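Local coordinates for protein 373aa long hypothetical citrate synthase (Sulfolobus tokodaii, PDB 1VGP) that belongs to the citrate synthase family and folds into a largely helical subunit that pairs with a second copy of itself, at residues A[201-206]-A[338-343]; A[193-198]-A[350-355]. One frame throughout, in Å; residues are numbered along the deposited sequence.

Contact 1: residues A[201-206]-A[338-343]; sequences SSIVAG and GWVAHI
Gly206 and Trp339 make the most intimate part of this helix-helix contact. The CA of Gly206 lies over one face of the indole, 4.0 Å from the centroid of its six-membered ring and 10° off the ring normal, a CH-pi contact. Glycine suits the place because, with no side chain, it lets the ring come right up to the backbone: Trp339 CH2 is 3.5 Å from Gly206 C. The indole gets there with its CG beside its own backbone N and anti to the carbonyl carbon (chi1 -66°). The broad ring bridges two helices whose local axes stay 10.6 Å apart. They run at 127°, nearer antiparallel than parallel. One turn earlier, Ile203 reaches across with its longer branch. Its CD1 sits 4.0 Å from Trp339 CB and also borders Val340 CG2 and Ile343 CD1, so a single methyl fills the angle between three side chains. The other end, toward Ser202 and Ile343, is thinner. Here one methyl spans the gap, Ile343 CD1 resting 3.6 Å from Ser202 CB, and the small serine lets it approach. No hydrogen bond crosses between the segments; the joint is apolar packing, and every touching residue is buried, so even this looser end does not open to solvent. Helix 184-193 covers the contact through Ser202 and Trp339, helices 91-105 and 113-135 close over Ile203, and helix 43-52 packs behind Val340, while Val204 turns away from the joint to meet Val204 of the second subunit.

Contact 2: residues A[193-198]-A[350-355]; sequences ASTFSD and NKIIRP
Ser194 and Asn350 lead a loop-to-loop contact in which polar side chains grip the neighbouring backbone, where the turn between helices 184-193 and 199-210 meets the extended chain running from helix 327-346 toward strand 356-359. The amide of Asn350 gives a nearly straight bond from ND2 to Ser194 O, 2.8 Å long with 171° at the hydrogen. The carbonyl oxygen lies in the plane of that amide, yet the donor stands above the plane of the carbonyl. Ile352 CA adds a CA-H...O contact to Ser194 O at 3.3 Å. In return, Ser194 OG accepts Ile353 N at 2.9 Å while also bonding Val191 O in the helix behind. A chi1 of 76°, tucking OG between backbone N and carbonyl carbon, lets this small hydroxyl serve both. The turn that presents Ser194 is a helix ending: Ala193 to Phe196 form a type I beta turn, and Phe196, with positive phi, completes a Schellman motif. From this position the Phe196 ring is laid against Asn350, its face under ND2, with ring and amide planes only 27° apart. Phe196 CE2 is 3.5 Å from Asn350 CG, so the amide has the ring against one face and the Ser194 carbonyl oxygen at its ND2 edge, two contacts that together limit its rotation. Thr195 contributes the apolar half of its side chain, CG2 touching Ile352 CD1 at 3.6 Å, and bonds Val192 O through its hydroxyl. Leu214 of the second subunit packs on both Phe196 and Asn350, and Lys351 NZ forms a salt bridge with Glu8 of that subunit.

Contacts 1 and 2 join the same two parts of the chain at successive levels. Helix 199-210 starts where the 193-198 turn ends, and the chain at 350-355 continues from helix 327-346, so contact 1 is nested within the loop that contact 2 closes. Their centres are about 12 Å apart, and they meet through Ala193, whose CB is 3.7 Å from Ile343 CG2. The centre of contact 1, which is buried, is about 12 Å from the centre of the chain; that of contact 2, partly exposed and hydrogen-bonded, about 23 Å. Both lie near the second subunit, contact 1 through Ser201 and Val204 on helix 199-210, contact 2 through several of its own residues.

Contact 1: residues A[201-206]-A[338-343]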
# COMPACT_ATOMS: atom_id res chain seq x y z
N SER A 201 -6.36 4.42 -2.20
CA SER A 201 -5.43 3.87 -1.25
C SER A 201 -5.06 2.43 -1.65
O SER A 201 -3.89 2.07 -1.72
CB SER A 201 -6.05 3.88 0.15
OG SER A 201 -6.16 5.20 0.66
N SER A 202 -6.08 1.62 -1.91
CA SER A 202 -5.89 0.22 -2.21
C SER A 202 -5.00 0.03 -3.43
O SER A 202 -4.09 -0.81 -3.43
CB SER A 202 -7.23 -0.45 -2.46
OG SER A 202 -8.07 -0.36 -1.32
N ILE A 203 -5.29 0.81 -4.46
CA ILE A 203 -4.55 0.76 -5.72
C ILE A 203 -3.11 1.26 -5.58
O ILE A 203 -2.21 0.74 -6.24
CB ILE A 203 -5.26 1.60 -6.80
CG1 ILE A 203 -6.70 1.09 -6.98
CG2 ILE A 203 -4.49 1.52 -8.11
CD1 ILE A 203 -6.82 -0.42 -7.14
N VAL A 204 -2.91 2.25 -4.71
CA VAL A 204 -1.55 2.70 -4.38
C VAL A 204 -0.75 1.55 -3.77
O VAL A 204 0.44 1.38 -4.08
CB VAL A 204 -1.58 3.89 -3.36
CG1 VAL A 204 -0.18 4.15 -2.82
CG2 VAL A 204 -2.13 5.13 -4.03
N ALA A 205 -1.39 0.77 -2.91
CA ALA A 205 -0.75 -0.40 -2.30
C ALA A 205 -0.45 -1.45 -3.37
O ALA A 205 0.61 -2.06 -3.36
CB ALA A 205 -1.66 -0.98 -1.23
N GLY A 206 -1.39 -1.65 -4.30
CA GLY A 206 -1.17 -2.57 -5.40
C GLY A 206 0.08 -2.23 -6.21
O GLY A 206 0.95 -3.09 -6.41
N GLY A 338 -7.92 -5.96 -12.75
CA GLY A 338 -7.97 -7.10 -11.86
C GLY A 338 -8.06 -6.72 -10.38
O GLY A 338 -8.83 -7.30 -9.63
N TRP A 339 -7.25 -5.75 -9.97
CA TRP A 339 -7.26 -5.31 -8.59
C TRP A 339 -8.65 -4.81 -8.17
O TRP A 339 -9.16 -5.15 -7.10
CB TRP A 339 -6.24 -4.19 -8.38
CG TRP A 339 -4.83 -4.61 -8.57
CD1 TRP A 339 -4.34 -5.89 -8.51
CD2 TRP A 339 -3.70 -3.76 -8.86
NE1 TRP A 339 -2.98 -5.89 -8.75
CE2 TRP A 339 -2.57 -4.60 -8.96
CE3 TRP A 339 -3.55 -2.39 -9.03
CZ2 TRP A 339 -1.29 -4.09 -9.23
CZ3 TRP A 339 -2.28 -1.88 -9.30
CH2 TRP A 339 -1.17 -2.74 -9.40
N VAL A 340 -9.26 -3.99 -9.02
CA VAL A 340 -10.56 -3.42 -8.71
C VAL A 340 -11.57 -4.54 -8.56
O VAL A 340 -12.37 -4.55 -7.63
CB VAL A 340 -11.02 -2.45 -9.82
CG1 VAL A 340 -12.44 -1.97 -9.56
CG2 VAL A 340 -10.06 -1.28 -9.88
N ALA A 341 -11.51 -5.50 -9.47
CA ALA A 341 -12.42 -6.65 -9.48
C ALA A 341 -12.35 -7.42 -8.17
O ALA A 341 -13.37 -7.71 -7.56
CB ALA A 341 -12.09 -7.58 -10.65
N HIS A 342 -11.13 -7.75 -7.75
CA HIS A 342 -10.94 -8.56 -6.55
C HIS A 342 -11.45 -7.84 -5.32
O HIS A 342 -12.08 -8.46 -4.46
CB HIS A 342 -9.45 -8.91 -6.39
CG HIS A 342 -9.04 -10.10 -7.19
ND1 HIS A 342 -9.37 -11.38 -6.82
CD2 HIS A 342 -8.42 -10.20 -8.39
CE1 HIS A 342 -8.96 -12.22 -7.76
NE2 HIS A 342 -8.38 -11.53 -8.72
N ILE A 343 -11.17 -6.53 -5.24
CA ILE A 343 -11.66 -5.69 -4.15
C ILE A 343 -13.19 -5.70 -4.12
O ILE A 343 -13.80 -5.88 -3.06
CB ILE A 343 -11.14 -4.25 -4.32
CG1 ILE A 343 -9.62 -4.22 -4.08
CG2 ILE A 343 -11.86 -3.31 -3.37
CD1 ILE A 343 -8.95 -2.91 -4.46

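Contact 2: residues A[193-198]-A[350-355]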
# COMPACT_ATOMS: atom_id res chain seq x y z
N ALA A 193 -7.94 -2.68 1.14
CA ALA A 193 -9.36 -2.61 0.87
C ALA A 193 -10.18 -3.18 2.03
O ALA A 193 -11.29 -2.72 2.29
CB ALA A 193 -9.70 -3.35 -0.43
N SER A 194 -9.63 -4.17 2.72
CA SER A 194 -10.41 -4.89 3.73
C SER A 194 -10.60 -4.05 4.98
O SER A 194 -11.32 -4.45 5.90
CB SER A 194 -9.74 -6.21 4.09
OG SER A 194 -8.63 -5.98 4.94
N THR A 195 -9.94 -2.90 5.03
CA THR A 195 -10.17 -1.94 6.12
C THR A 195 -11.14 -0.87 5.64
O THR A 195 -11.46 0.06 6.38
CB THR A 195 -8.87 -1.25 6.55
OG1 THR A 195 -8.50 -0.28 5.57
CG2 THR A 195 -7.76 -2.27 6.70
N PHE A 196 -11.61 -1.03 4.41
CA PHE A 196 -12.54 -0.09 3.79
C PHE A 196 -11.96 1.29 3.60
O PHE A 196 -12.70 2.26 3.44
CB PHE A 196 -13.85 -0.01 4.58
CG PHE A 196 -14.82 -1.11 4.25
CD1 PHE A 196 -16.06 -1.17 4.87
CD2 PHE A 196 -14.47 -2.10 3.33
CE1 PHE A 196 -16.95 -2.22 4.59
CE2 PHE A 196 -15.36 -3.16 3.04
CZ PHE A 196 -16.59 -3.21 3.66
N SER A 197 -10.63 1.38 3.61
CA SER A 197 -9.95 2.55 3.07
C SER A 197 -10.42 2.78 1.64
O SER A 197 -11.04 1.90 1.03
CB SER A 197 -8.44 2.33 3.09
OG SER A 197 -7.75 3.55 2.92
N ASP A 198 -10.14 3.96 1.11
CA ASP A 198 -10.65 4.33 -0.21
C ASP A 198 -9.95 3.56 -1.33
O ASP A 198 -8.82 3.09 -1.17
CB ASP A 198 -10.44 5.81 -0.45
CG ASP A 198 -8.98 6.17 -0.53
OD1 ASP A 198 -8.32 6.22 0.54
OD2 ASP A 198 -8.49 6.40 -1.66
N ASN A 350 -16.96 -8.52 3.57
CA ASN A 350 -15.63 -8.11 3.98
C ASN A 350 -15.20 -8.78 5.27
O ASN A 350 -16.00 -9.01 6.18
CB ASN A 350 -15.52 -6.59 4.14
CG ASN A 350 -14.09 -6.15 4.36
OD1 ASN A 350 -13.22 -6.42 3.53
ND2 ASN A 350 -13.84 -5.50 5.48
N LYS A 351 -13.92 -9.13 5.33
CA LYS A 351 -13.25 -9.43 6.56
C LYS A 351 -11.91 -8.68 6.57
O LYS A 351 -11.06 -8.91 5.71
CB LYS A 351 -13.02 -10.93 6.70
CG LYS A 351 -14.28 -11.73 6.96
CD LYS A 351 -14.08 -12.72 8.09
CE LYS A 351 -15.33 -12.86 8.96
NZ LYS A 351 -15.01 -13.30 10.36
N ILE A 352 -11.74 -7.78 7.52
CA ILE A 352 -10.50 -7.05 7.67
C ILE A 352 -9.37 -8.07 7.87
O ILE A 352 -9.50 -9.01 8.65
CB ILE A 352 -10.57 -6.08 8.88
CG1 ILE A 352 -9.20 -5.51 9.20
CG2 ILE A 352 -11.15 -6.78 10.10
CD1 ILE A 352 -9.20 -4.03 9.43
N ILE A 353 -8.28 -7.90 7.14
CA ILE A 353 -7.22 -8.89 7.17
C ILE A 353 -6.23 -8.50 8.24
O ILE A 353 -5.40 -7.61 8.04
CB ILE A 353 -6.49 -8.99 5.81
CG1 ILE A 353 -7.44 -9.51 4.74
CG2 ILE A 353 -5.30 -9.92 5.93
CD1 ILE A 353 -7.06 -9.11 3.32
N ARG A 354 -6.31 -9.15 9.40
CA ARG A 354 -5.32 -8.91 10.44
C ARG A 354 -4.74 -10.22 10.96
O ARG A 354 -5.31 -10.87 11.84
CB ARG A 354 -5.92 -8.09 11.59
CG ARG A 354 -7.33 -8.44 12.02
CD ARG A 354 -7.85 -7.39 12.98
NE ARG A 354 -9.28 -7.51 13.23
CZ ARG A 354 -10.06 -6.48 13.56
NH1 ARG A 354 -9.54 -5.27 13.74
NH2 ARG A 354 -11.37 -6.67 13.71
N PRO A 355 -3.60 -10.63 10.41
CA PRO A 355 -2.92 -11.85 10.85
C PRO A 355 -2.34 -11.69 12.25
O PRO A 355 -2.42 -10.62 12.84
CB PRO A 355 -1.83 -12.04 9.80
CG PRO A 355 -1.54 -10.65 9.32
CD PRO A 355 -2.87 -9.96 9.31